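Local coordinates for flavodoxin, WrbA-like protein (Agrobacterium tumefaciens, PDB 3D7N) that probably binds FMN and passes electrons from NAD(P)H to quinones, as flavodoxin-like proteins of the WrbA type do, at residues 8-13 against 34-39; 41-46 against 73-78; 57-62 against 95-100; 62-67 against 108-113. All coordinates share one frame; numbering follows the deposited sequence.

Interaction 1 of 4, residues 8-13 against 34-39; sequences NTVVVY and TLHAID
Tyr13 reaches across to Leu35 and Ala37 where strands 9-13 and 34-37 run parallel, the two strands of a beta-alpha-beta crossover through helix 19-31 that belongs to the flavodoxin-like fold. With chi1 at 70°, its CG sits between the backbone N and the carbonyl carbon, and the ring swings back toward the neighbouring strand. Ala37 CA lies over one ring face in a CH-pi contact, 4.2 Å from the centroid, and Tyr13 CE2 meets Leu35 CD2 at 3.7 Å. Helix 19-31 covers this side of the sheet, its Ala24 touching both Tyr13 and Leu35.

Thr34 and His36 project from the other face, together with Val10 and Val12. Thr34 OG1 rests 3.7 Å from Val10 CG2, while the imidazole of His36 brings CD2 to 4.1 Å from Val10 CG1; Ala51 of helix 46-54 packs on both Val10 and His36. Between the two faces the backbones are laced by five hydrogen bonds, beginning with a long one of 3.3 Å from Thr34 N to Thr9 O. In the last, Ile38 N approaches Tyr13 O at 2.8 Å, and Ile38 CD1 comes to 3.8 Å from Tyr13 C.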
loop_
_atom_site.group_PDB
_atom_site.type_symbol
_atom_site.label_atom_id
_atom_site.label_comp_id
_atom_site.label_asym_id
_atom_site.label_seq_id
_atom_site.Cartn_x
_atom_site.Cartn_y
_atom_site.Cartn_z
ATOM N N ASN A 8 -1.846 24.241 -18.980
ATOM C CA ASN A 8 -3.238 24.065 -18.616
ATOM C C ASN A 8 -3.322 22.897 -17.637
ATOM O O ASN A 8 -3.024 21.775 -17.974
ATOM C CB ASN A 8 -4.110 23.825 -19.878
ATOM C CG ASN A 8 -5.574 23.415 -19.529
ATOM O OD1 ASN A 8 -6.200 23.998 -18.606
ATOM N ND2 ASN A 8 -6.122 22.411 -20.261
ATOM N N THR A 9 -3.681 23.209 -16.404
ATOM C CA THR A 9 -3.861 22.255 -15.330
ATOM C C THR A 9 -5.341 22.145 -15.032
ATOM O O THR A 9 -6.041 23.127 -15.028
ATOM C CB THR A 9 -3.094 22.688 -14.085
ATOM O OG1 THR A 9 -1.729 22.861 -14.455
ATOM C CG2 THR A 9 -3.180 21.602 -12.923
ATOM N N VAL A 10 -5.826 20.932 -14.824
ATOM C CA VAL A 10 -7.200 20.717 -14.409
ATOM C C VAL A 10 -7.224 20.075 -13.040
ATOM O O VAL A 10 -6.500 19.105 -12.800
ATOM C CB VAL A 10 -7.932 19.807 -15.422
ATOM C CG1 VAL A 10 -9.201 19.205 -14.805
ATOM C CG2 VAL A 10 -8.239 20.593 -16.713
ATOM N N VAL A 11 -8.017 20.621 -12.126
ATOM C CA VAL A 11 -8.284 19.953 -10.857
ATOM C C VAL A 11 -9.658 19.263 -10.997
ATOM O O VAL A 11 -10.700 19.950 -11.246
ATOM C CB VAL A 11 -8.258 20.933 -9.681
ATOM C CG1 VAL A 11 -8.785 20.262 -8.431
ATOM C CG2 VAL A 11 -6.851 21.492 -9.488
ATOM N N VAL A 12 -9.648 17.919 -10.902
ATOM C CA VAL A 12 -10.869 17.091 -10.992
ATOM C C VAL A 12 -11.028 16.429 -9.625
ATOM O O VAL A 12 -10.096 15.778 -9.123
ATOM C CB VAL A 12 -10.798 16.033 -12.155
ATOM C CG1 VAL A 12 -9.626 15.027 -11.947
ATOM C CG2 VAL A 12 -12.138 15.317 -12.328
ATOM N N TYR A 13 -12.162 16.655 -8.973
ATOM C CA TYR A 13 -12.275 16.295 -7.558
ATOM C C TYR A 13 -13.686 15.897 -7.172
ATOM O O TYR A 13 -14.678 16.343 -7.769
ATOM C CB TYR A 13 -11.860 17.505 -6.673
ATOM C CG TYR A 13 -12.870 18.639 -6.731
ATOM C CD1 TYR A 13 -13.839 18.792 -5.738
ATOM C CD2 TYR A 13 -12.905 19.513 -7.817
ATOM C CE1 TYR A 13 -14.833 19.804 -5.829
ATOM C CE2 TYR A 13 -13.886 20.551 -7.901
ATOM C CZ TYR A 13 -14.835 20.677 -6.900
ATOM O OH TYR A 13 -15.799 21.666 -6.978
ATOM N N THR A 34 -8.359 25.105 -13.895
ATOM C CA THR A 34 -9.812 25.052 -13.905
ATOM C C THR A 34 -10.243 23.880 -12.998
ATOM O O THR A 34 -9.472 22.935 -12.745
ATOM C CB THR A 34 -10.393 24.978 -15.340
ATOM O OG1 THR A 34 -9.859 23.842 -16.011
ATOM C CG2 THR A 34 -10.024 26.209 -16.115
ATOM N N LEU A 35 -11.446 24.004 -12.463
ATOM C CA LEU A 35 -11.992 23.090 -11.497
ATOM C C LEU A 35 -13.111 22.305 -12.155
ATOM O O LEU A 35 -13.954 22.884 -12.878
ATOM C CB LEU A 35 -12.566 23.842 -10.311
ATOM C CG LEU A 35 -11.630 24.276 -9.190
ATOM C CD1 LEU A 35 -12.350 25.321 -8.344
ATOM C CD2 LEU A 35 -11.251 23.095 -8.399
ATOM N N HIS A 36 -13.123 20.994 -11.905
ATOM C CA HIS A 36 -14.189 20.139 -12.394
ATOM C C HIS A 36 -14.604 19.155 -11.324
ATOM O O HIS A 36 -13.772 18.459 -10.777
ATOM C CB HIS A 36 -13.744 19.433 -13.674
ATOM C CG HIS A 36 -13.785 20.321 -14.878
ATOM N ND1 HIS A 36 -14.950 20.589 -15.561
ATOM C CD2 HIS A 36 -12.811 21.024 -15.498
ATOM C CE1 HIS A 36 -14.692 21.413 -16.562
ATOM N NE2 HIS A 36 -13.400 21.694 -16.545
ATOM N N ALA A 37 -15.899 19.109 -11.037
ATOM C CA ALA A 37 -16.406 18.412 -9.867
ATOM C C ALA A 37 -17.049 17.129 -10.308
ATOM O O ALA A 37 -17.919 17.173 -11.156
ATOM C CB ALA A 37 -17.430 19.281 -9.140
ATOM N N ILE A 38 -16.614 15.995 -9.753
ATOM C CA ILE A 38 -17.353 14.722 -9.858
ATOM C C ILE A 38 -18.554 14.885 -8.949
ATOM O O ILE A 38 -18.391 15.261 -7.790
ATOM C CB ILE A 38 -16.517 13.543 -9.344
ATOM C CG1 ILE A 38 -15.232 13.397 -10.171
ATOM C CG2 ILE A 38 -17.331 12.246 -9.271
ATOM C CD1 ILE A 38 -14.008 12.809 -9.394
ATOM N N ASP A 39 -19.764 14.659 -9.465
ATOM C CA ASP A 39 -20.962 14.897 -8.657
ATOM C C ASP A 39 -21.206 13.797 -7.616
ATOM O O ASP A 39 -20.436 12.835 -7.516
ATOM C CB ASP A 39 -22.183 15.182 -9.548
ATOM C CG ASP A 39 -22.622 13.986 -10.369
ATOM O OD1 ASP A 39 -22.316 12.832 -9.971
ATOM O OD2 ASP A 39 -23.307 14.208 -11.405
#

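Interaction 2 of 4, residues 41-46 against 73-78; sequences EGNLSE and FKKFAD
The loop that leads from strand 34-37 into helix 46-54 meets helix 71-79 mainly through Gly42 and Lys75, whose CA atoms are 5.4 Å apart. Gly42 has a positive phi of 78° and no side chain, and the aliphatic part of Lys75 lies across it: Lys75 CG is 3.5 Å from Gly42 O, and CD is 3.4 Å from Glu41 O. The lysine leaves the helix with CG anti to its backbone N (chi1 -176°) and stays extended up to a bend at the last torsion, which turns NZ to Glu41 O for a weak hydrogen bond of 3.3 Å. The loop is one of the strand-to-helix connections of the flavodoxin-like alpha/beta fold; Asp39 OD1 holds its backbone by accepting from both Glu41 N and Asn43 N, and Ser45 is the N-cap of the helix that follows. Further along, Leu44 and Phe76 run side by side in the same direction, with Leu44 CD2 at 3.8 Å from Phe76 CE1, and the ring of Trp49 meets that of Phe76. On the helix, Lys74 NZ gives hydrogen bonds to Tyr65 O and Pro69 O of the second subunit, whose Trp71 ring takes Lys75 in a cation-pi contact.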
loop_
_atom_site.group_PDB
_atom_site.type_symbol
_atom_site.label_atom_id
_atom_site.label_comp_id
_atom_site.label_asym_id
_atom_site.label_seq_id
_atom_site.Cartn_x
_atom_site.Cartn_y
_atom_site.Cartn_z
ATOM N N GLU A 41 -23.049 11.442 -7.432
ATOM C CA GLU A 41 -23.257 10.117 -8.019
ATOM C C GLU A 41 -22.044 9.530 -8.769
ATOM O O GLU A 41 -22.163 8.490 -9.403
ATOM C CB GLU A 41 -24.485 10.205 -8.942
ATOM C CG GLU A 41 -25.798 10.052 -8.205
ATOM C CD GLU A 41 -26.915 10.900 -8.792
ATOM O OE1 GLU A 41 -26.982 12.109 -8.459
ATOM O OE2 GLU A 41 -27.758 10.368 -9.553
ATOM N N GLY A 42 -20.884 10.195 -8.693
ATOM C CA GLY A 42 -19.656 9.728 -9.356
ATOM C C GLY A 42 -19.607 10.003 -10.851
ATOM O O GLY A 42 -19.018 9.254 -11.628
ATOM N N ASN A 43 -20.247 11.084 -11.258
ATOM C CA ASN A 43 -20.362 11.440 -12.655
ATOM C C ASN A 43 -19.636 12.761 -12.906
ATOM O O ASN A 43 -19.636 13.653 -12.064
ATOM C CB ASN A 43 -21.823 11.564 -13.049
ATOM C CG ASN A 43 -22.539 10.231 -13.124
ATOM O OD1 ASN A 43 -23.733 10.153 -12.798
ATOM N ND2 ASN A 43 -21.860 9.207 -13.614
ATOM N N LEU A 44 -18.971 12.833 -14.051
ATOM C CA LEU A 44 -18.294 14.032 -14.484
ATOM C C LEU A 44 -18.958 14.446 -15.815
ATOM O O LEU A 44 -19.320 13.611 -16.642
ATOM C CB LEU A 44 -16.798 13.757 -14.652
ATOM C CG LEU A 44 -15.901 14.955 -14.954
ATOM C CD1 LEU A 44 -15.957 15.956 -13.801
ATOM C CD2 LEU A 44 -14.471 14.491 -15.214
ATOM N N SER A 45 -19.141 15.736 -16.020
ATOM C CA SER A 45 -19.736 16.189 -17.262
ATOM C C SER A 45 -18.784 15.943 -18.434
ATOM O O SER A 45 -17.590 15.681 -18.281
ATOM C CB SER A 45 -20.070 17.675 -17.162
ATOM O OG SER A 45 -18.879 18.425 -16.983
ATOM N N GLU A 46 -19.315 16.109 -19.623
ATOM C CA GLU A 46 -18.563 15.829 -20.821
ATOM C C GLU A 46 -17.554 16.962 -21.006
ATOM O O GLU A 46 -16.497 16.788 -21.609
ATOM C CB GLU A 46 -19.509 15.706 -21.993
ATOM C CG GLU A 46 -20.731 14.756 -21.726
ATOM C CD GLU A 46 -21.724 15.245 -20.604
ATOM O OE1 GLU A 46 -21.642 16.426 -20.137
ATOM O OE2 GLU A 46 -22.585 14.423 -20.184
ATOM N N PHE A 73 -15.262 9.137 -6.243
ATOM C CA PHE A 73 -13.971 9.230 -6.952
ATOM C C PHE A 73 -13.593 7.959 -7.721
ATOM O O PHE A 73 -13.171 8.048 -8.855
ATOM C CB PHE A 73 -12.803 9.639 -6.073
ATOM C CG PHE A 73 -11.556 9.915 -6.868
ATOM C CD1 PHE A 73 -11.346 11.137 -7.429
ATOM C CD2 PHE A 73 -10.660 8.918 -7.133
ATOM C CE1 PHE A 73 -10.257 11.372 -8.175
ATOM C CE2 PHE A 73 -9.555 9.160 -7.892
ATOM C CZ PHE A 73 -9.360 10.380 -8.401
ATOM N N LYS A 74 -13.764 6.787 -7.122
ATOM C CA LYS A 74 -13.372 5.513 -7.759
ATOM C C LYS A 74 -14.266 5.238 -8.979
ATOM O O LYS A 74 -13.792 4.840 -10.023
ATOM C CB LYS A 74 -13.404 4.383 -6.722
ATOM C CG LYS A 74 -12.904 3.050 -7.195
ATOM C CD LYS A 74 -11.463 3.127 -7.730
ATOM C CE LYS A 74 -10.853 1.770 -7.986
ATOM N NZ LYS A 74 -11.711 0.904 -8.874
ATOM N N LYS A 75 -15.558 5.533 -8.884
ATOM C CA LYS A 75 -16.454 5.473 -10.063
ATOM C C LYS A 75 -15.963 6.334 -11.230
ATOM O O LYS A 75 -16.096 5.974 -12.401
ATOM C CB LYS A 75 -17.867 5.922 -9.693
ATOM C CG LYS A 75 -18.870 5.797 -10.859
ATOM C CD LYS A 75 -20.295 5.798 -10.357
ATOM C CE LYS A 75 -21.300 5.411 -11.433
ATOM N NZ LYS A 75 -21.870 6.587 -12.111
ATOM N N PHE A 76 -15.444 7.500 -10.918
ATOM C CA PHE A 76 -14.821 8.324 -11.936
ATOM C C PHE A 76 -13.530 7.692 -12.456
ATOM O O PHE A 76 -13.273 7.729 -13.683
ATOM C CB PHE A 76 -14.534 9.733 -11.415
ATOM C CG PHE A 76 -13.372 10.368 -12.065
ATOM C CD1 PHE A 76 -13.516 11.025 -13.293
ATOM C CD2 PHE A 76 -12.111 10.316 -11.465
ATOM C CE1 PHE A 76 -12.413 11.608 -13.933
ATOM C CE2 PHE A 76 -11.000 10.908 -12.084
ATOM C CZ PHE A 76 -11.140 11.530 -13.331
ATOM N N ALA A 77 -12.715 7.132 -11.545
ATOM C CA ALA A 77 -11.464 6.498 -11.926
ATOM C C ALA A 77 -11.756 5.307 -12.861
ATOM O O ALA A 77 -11.078 5.114 -13.919
ATOM C CB ALA A 77 -10.691 6.020 -10.662
ATOM N N ASP A 78 -12.765 4.508 -12.462
ATOM C CA ASP A 78 -13.165 3.357 -13.245
ATOM C C ASP A 78 -13.601 3.826 -14.644
ATOM O O ASP A 78 -13.258 3.198 -15.642
ATOM C CB ASP A 78 -14.240 2.524 -12.523
ATOM C CG ASP A 78 -13.698 1.790 -11.302
ATOM O OD1 ASP A 78 -12.462 1.822 -11.067
ATOM O OD2 ASP A 78 -14.490 1.141 -10.561
#

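Interaction 3 of 4, residues 57-62 against 95-100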
loop_
_atom_site.group_PDB
_atom_site.type_symbol
_atom_site.label_atom_id
_atom_site.label_comp_id
_atom_site.label_asym_id
_atom_site.label_seq_id
_atom_site.Cartn_x
_atom_site.Cartn_y
_atom_site.Cartn_z
ATOM N N ALA A 57 -1.708 18.910 -17.172
ATOM C CA ALA A 57 -1.602 18.362 -15.827
ATOM C C ALA A 57 -3.008 18.105 -15.304
ATOM O O ALA A 57 -3.900 18.889 -15.566
ATOM C CB ALA A 57 -0.853 19.285 -14.888
ATOM N N ILE A 58 -3.170 16.966 -14.622
ATOM C CA ILE A 58 -4.434 16.515 -13.992
ATOM C C ILE A 58 -4.120 16.265 -12.541
ATOM O O ILE A 58 -3.208 15.493 -12.216
ATOM C CB ILE A 58 -5.007 15.203 -14.609
ATOM C CG1 ILE A 58 -5.268 15.398 -16.106
ATOM C CG2 ILE A 58 -6.288 14.802 -13.910
ATOM C CD1 ILE A 58 -5.593 14.100 -16.892
ATOM N N ILE A 59 -4.830 16.981 -11.682
ATOM C CA ILE A 59 -4.674 16.829 -10.256
ATOM C C ILE A 59 -5.988 16.271 -9.716
ATOM O O ILE A 59 -7.029 16.864 -9.863
ATOM C CB ILE A 59 -4.312 18.151 -9.547
ATOM C CG1 ILE A 59 -3.113 18.827 -10.230
ATOM C CG2 ILE A 59 -4.020 17.904 -8.045
ATOM C CD1 ILE A 59 -2.684 20.206 -9.551
ATOM N N PHE A 60 -5.889 15.113 -9.097
ATOM C CA PHE A 60 -7.002 14.381 -8.544
ATOM C C PHE A 60 -7.289 14.780 -7.083
ATOM O O PHE A 60 -6.408 14.768 -6.252
ATOM C CB PHE A 60 -6.628 12.897 -8.518
ATOM C CG PHE A 60 -6.428 12.242 -9.899
ATOM C CD1 PHE A 60 -7.338 12.374 -10.892
ATOM C CD2 PHE A 60 -5.337 11.426 -10.132
ATOM C CE1 PHE A 60 -7.139 11.737 -12.129
ATOM C CE2 PHE A 60 -5.160 10.772 -11.323
ATOM C CZ PHE A 60 -6.052 10.927 -12.322
ATOM N N GLY A 61 -8.543 15.039 -6.771
ATOM C CA GLY A 61 -8.950 15.347 -5.424
ATOM C C GLY A 61 -10.008 14.411 -4.868
ATOM O O GLY A 61 -11.043 14.205 -5.461
ATOM N N THR A 62 -9.783 13.869 -3.684
ATOM C CA THR A 62 -10.849 13.059 -3.072
ATOM C C THR A 62 -10.727 13.021 -1.570
ATOM O O THR A 62 -9.617 13.094 -1.047
ATOM C CB THR A 62 -10.870 11.631 -3.660
ATOM O OG1 THR A 62 -11.825 10.834 -2.950
ATOM C CG2 THR A 62 -9.459 10.956 -3.594
ATOM N N GLY A 95 -0.842 15.033 -10.181
ATOM C CA GLY A 95 -0.701 15.152 -8.745
ATOM C C GLY A 95 -2.030 14.778 -8.053
ATOM O O GLY A 95 -3.008 14.416 -8.708
ATOM N N GLY A 96 -2.072 14.844 -6.721
ATOM C CA GLY A 96 -3.281 14.493 -6.000
ATOM C C GLY A 96 -3.370 15.190 -4.670
ATOM O O GLY A 96 -2.400 15.797 -4.205
ATOM N N PHE A 97 -4.547 15.099 -4.067
ATOM C CA PHE A 97 -4.710 15.491 -2.702
ATOM C C PHE A 97 -5.885 14.814 -2.041
ATOM O O PHE A 97 -6.789 14.336 -2.689
ATOM C CB PHE A 97 -4.861 17.021 -2.602
ATOM C CG PHE A 97 -5.954 17.585 -3.455
ATOM C CD1 PHE A 97 -7.191 17.868 -2.914
ATOM C CD2 PHE A 97 -5.737 17.840 -4.803
ATOM C CE1 PHE A 97 -8.201 18.368 -3.722
ATOM C CE2 PHE A 97 -6.739 18.314 -5.591
ATOM C CZ PHE A 97 -7.971 18.583 -5.043
ATOM N N THR A 98 -5.860 14.816 -0.722
ATOM C CA THR A 98 -6.913 14.215 0.052
ATOM C C THR A 98 -7.048 14.926 1.386
ATOM O O THR A 98 -6.196 15.672 1.798
ATOM C CB THR A 98 -6.725 12.653 0.225
ATOM O OG1 THR A 98 -7.984 12.068 0.624
ATOM C CG2 THR A 98 -5.608 12.281 1.257
ATOM N N ASN A 99 -8.163 14.670 2.063
ATOM C CA ASN A 99 -8.430 15.279 3.359
ATOM C C ASN A 99 -9.489 14.515 4.148
ATOM O O ASN A 99 -10.555 14.194 3.623
ATOM C CB ASN A 99 -8.854 16.739 3.187
ATOM C CG ASN A 99 -10.266 16.877 2.651
ATOM O OD1 ASN A 99 -11.209 17.113 3.407
ATOM N ND2 ASN A 99 -10.419 16.729 1.340
ATOM N N SER A 100 -9.233 14.162 5.380
ATOM C CA SER A 100 -10.286 13.496 6.109
ATOM C C SER A 100 -10.413 14.065 7.495
ATOM O O SER A 100 -9.734 14.991 7.856
ATOM C CB SER A 100 -10.043 12.001 6.187
ATOM O OG SER A 100 -9.193 11.690 7.255
#
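Phe60 and Phe97 are joined through the backbone, Phe97 N giving a 2.9 Å hydrogen bond to Phe60 O. Three more main-chain bonds complete the parallel ladder between strands 57-62 and 95-100: Gly95 N to Ile58 O, Phe60 N to Gly95 O at 3.0 Å, and Thr62 N to Phe97 O at 3.2 Å. The CA atoms of Phe60 and Gly96 are 4.5 Å apart, and a CA-H...O contact joins Gly96 CA to Phe60 O. Beyond the ladder a side chain takes over: the hydroxyl of Thr98, anti to the backbone N (chi1 -162°), donates to Thr62 O across a short 2.6 Å, tilted 26° from the carbonyl plane.

Apolar contacts centre on the ring of Phe97, which folds back over the partner strand. Gly61 CA faces it in a CH-pi contact, 3.6 Å from the centroid, and the ring fills the space beside Gly61 that a side chain would otherwise take. Ile59 CG2 touches the same ring at its edge, in plane, 3.7 Å from Phe97 CD2, the two side chains crossing at about a right angle.

Both faces are covered by helices. Val27 and Ala24 of helix 19-31 pack on Ile59 and Phe97, and Leu117 and Thr110 of helix 104-120 pack on Phe60 and Thr62. Adjoining parallel strands at the chain's centre, buried between helical layers, are characteristic of the three-layer alpha/beta/alpha sandwich of flavodoxin-like proteins.

Interaction 4 of 4, residues 62-67 against 108-113; sequences TPTYMG and LNTLQY
Thr110 on helix 104-120 faces Thr62 and Thr64 near the end of strand 57-65. Its CB already lies close, 3.3 Å from Thr64 OG1. There the side chain divides. The hydroxyl, beside the backbone N and opposite the carbonyl carbon (chi1 -62°), meets Thr64 OG1 in a hydrogen bond of 2.9 Å in which either oxygen could be the donor; Thr64 OG1 is also hydrogen-bonded to Thr98 OG1 of strand 93-100, and the three threonines thus form a short chain of hydroxyls between strands and helix. The methyl CG2, anti to the backbone N, points instead to Thr62 CG2 at 3.5 Å. The Thr62 hydroxyl is turned away from Thr110: its OG1 donates to Pro63 O at 2.9 Å, on a lone pair in the carbonyl plane, and is bonded to Ser70 OG as well.

One residue earlier, Asn109 reaches past the strand to the following loop, where its ND2 donates to Gly67 O at 2.8 Å. The donor lies in the carbonyl plane of Gly67, although the oxygen is 22° out of the amide plane of Asn109. In WrbA-type proteins the loop after this strand helps to form the FMN site, and the same is probable here.

The strand and helix segments are inclined at 132°, with 8.7 Å between their axes. Thr110 packs against two neighbouring strands, on Thr62 and Thr64 of strand 57-65 and on Thr98 of strand 93-100, while Phe73 of helix 71-79 covers Thr62.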
loop_
_atom_site.group_PDB
_atom_site.type_symbol
_atom_site.label_atom_id
_atom_site.label_comp_id
_atom_site.label_asym_id
_atom_site.label_seq_id
_atom_site.Cartn_x
_atom_site.Cartn_y
_atom_site.Cartn_z
ATOM N N THR A 62 -9.783 13.869 -3.684
ATOM C CA THR A 62 -10.849 13.059 -3.072
ATOM C C THR A 62 -10.727 13.021 -1.570
ATOM O O THR A 62 -9.617 13.094 -1.047
ATOM C CB THR A 62 -10.870 11.631 -3.660
ATOM O OG1 THR A 62 -11.825 10.834 -2.950
ATOM C CG2 THR A 62 -9.459 10.956 -3.594
ATOM N N PRO A 63 -11.858 12.933 -0.881
ATOM C CA PRO A 63 -11.919 12.572 0.534
ATOM C C PRO A 63 -11.359 11.186 0.758
ATOM O O PRO A 63 -11.295 10.450 -0.170
ATOM C CB PRO A 63 -13.431 12.560 0.859
ATOM C CG PRO A 63 -14.139 13.123 -0.320
ATOM C CD PRO A 63 -13.188 13.233 -1.452
ATOM N N THR A 64 -10.954 10.874 1.985
ATOM C CA THR A 64 -10.567 9.545 2.385
ATOM C C THR A 64 -11.695 9.130 3.252
ATOM O O THR A 64 -12.047 9.826 4.188
ATOM C CB THR A 64 -9.282 9.526 3.186
ATOM O OG1 THR A 64 -8.196 9.851 2.319
ATOM C CG2 THR A 64 -9.013 8.105 3.871
ATOM N N TYR A 65 -12.304 8.030 2.910
ATOM C CA TYR A 65 -13.464 7.571 3.590
ATOM C C TYR A 65 -13.370 6.083 3.684
ATOM O O TYR A 65 -13.098 5.423 2.731
ATOM C CB TYR A 65 -14.680 7.984 2.802
ATOM C CG TYR A 65 -15.949 7.918 3.563
ATOM C CD1 TYR A 65 -16.301 8.912 4.435
ATOM C CD2 TYR A 65 -16.802 6.865 3.414
ATOM C CE1 TYR A 65 -17.471 8.849 5.132
ATOM C CE2 TYR A 65 -17.958 6.795 4.096
ATOM C CZ TYR A 65 -18.295 7.782 4.957
ATOM O OH TYR A 65 -19.461 7.701 5.644
HETATM N N MSE A 66 -13.596 5.573 4.870
HETATM C CA MSE A 66 -13.404 4.186 5.171
HETATM C C MSE A 66 -12.105 3.659 4.571
HETATM O O MSE A 66 -12.039 2.600 4.028
HETATM C CB MSE A 66 -14.626 3.384 4.755
HETATM C CG MSE A 66 -15.904 3.750 5.509
HETATM SE SE MSE A 66 -15.842 3.543 7.388
HETATM C CE MSE A 66 -15.492 1.729 7.457
ATOM N N GLY A 67 -11.052 4.434 4.675
ATOM C CA GLY A 67 -9.747 3.943 4.333
ATOM C C GLY A 67 -9.272 4.058 2.913
ATOM O O GLY A 67 -8.247 3.552 2.603
ATOM N N LEU A 108 -2.728 8.163 3.408
ATOM C CA LEU A 108 -1.622 7.724 2.567
ATOM C C LEU A 108 -2.137 6.673 1.589
ATOM O O LEU A 108 -1.744 6.669 0.445
ATOM C CB LEU A 108 -0.450 7.154 3.382
ATOM C CG LEU A 108 0.759 6.746 2.507
ATOM C CD1 LEU A 108 1.263 7.983 1.715
ATOM C CD2 LEU A 108 1.893 6.094 3.336
ATOM N N ASN A 109 -3.030 5.802 2.036
ATOM C CA ASN A 109 -3.619 4.841 1.139
ATOM C C ASN A 109 -4.346 5.483 -0.080
ATOM O O ASN A 109 -4.240 5.005 -1.188
ATOM C CB ASN A 109 -4.574 3.919 1.891
ATOM C CG ASN A 109 -5.008 2.729 1.031
ATOM O OD1 ASN A 109 -4.152 1.991 0.553
ATOM N ND2 ASN A 109 -6.331 2.574 0.782
ATOM N N THR A 110 -5.108 6.519 0.174
ATOM C CA THR A 110 -5.816 7.290 -0.840
ATOM C C THR A 110 -4.793 7.915 -1.785
ATOM O O THR A 110 -4.879 7.703 -2.940
ATOM C CB THR A 110 -6.714 8.348 -0.208
ATOM O OG1 THR A 110 -7.674 7.655 0.577
ATOM C CG2 THR A 110 -7.466 9.201 -1.262
ATOM N N LEU A 111 -3.731 8.498 -1.254
ATOM C CA LEU A 111 -2.726 9.125 -2.093
ATOM C C LEU A 111 -2.019 8.105 -2.981
ATOM O O LEU A 111 -1.779 8.395 -4.175
ATOM C CB LEU A 111 -1.732 9.939 -1.259
ATOM C CG LEU A 111 -2.362 11.162 -0.571
ATOM C CD1 LEU A 111 -1.336 11.915 0.285
ATOM C CD2 LEU A 111 -3.055 12.011 -1.667
ATOM N N GLN A 112 -1.666 6.963 -2.400
ATOM C CA GLN A 112 -1.070 5.859 -3.118
ATOM C C GLN A 112 -1.934 5.313 -4.206
ATOM O O GLN A 112 -1.388 4.959 -5.245
ATOM C CB GLN A 112 -0.651 4.754 -2.178
ATOM C CG GLN A 112 0.510 5.173 -1.349
ATOM C CD GLN A 112 1.348 4.045 -0.844
ATOM O OE1 GLN A 112 0.965 3.363 0.090
ATOM N NE2 GLN A 112 2.543 3.857 -1.466
ATOM N N TYR A 113 -3.270 5.304 -4.039
ATOM C CA TYR A 113 -4.166 4.954 -5.137
ATOM C C TYR A 113 -4.070 5.971 -6.303
ATOM O O TYR A 113 -4.135 5.649 -7.477
ATOM C CB TYR A 113 -5.641 4.817 -4.704
ATOM C CG TYR A 113 -6.515 4.578 -5.927
ATOM C CD1 TYR A 113 -7.313 5.566 -6.454
ATOM C CD2 TYR A 113 -6.429 3.386 -6.608
ATOM C CE1 TYR A 113 -8.093 5.331 -7.636
ATOM C CE2 TYR A 113 -7.156 3.150 -7.771
ATOM C CZ TYR A 113 -7.955 4.128 -8.288
ATOM O OH TYR A 113 -8.612 3.855 -9.434
#

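From the N terminus, interaction 1 closes the loop that contains helix 19-31 and is complete before any other contact opens. Interaction 2 then spans helix 46-54 and strand 57-65, interaction 3 spans helices 71-79 and 81-85, and interaction 4 spans these helices and strand 93-100. These three interlock: the segments of each pair alternate along the chain, and interactions 3 and 4 share Thr62. Interactions 1 and 3 lie in one sheet, since strands 9-13 and 57-65 are neighbours. Interaction 2 ties the loop after strand 34-37 to helix 71-79, with Ile38 and Phe73 touching between it and interaction 1. Interaction 4 fastens helix 104-120 to the sheet, and interactions 2 and 4 reach the second subunit.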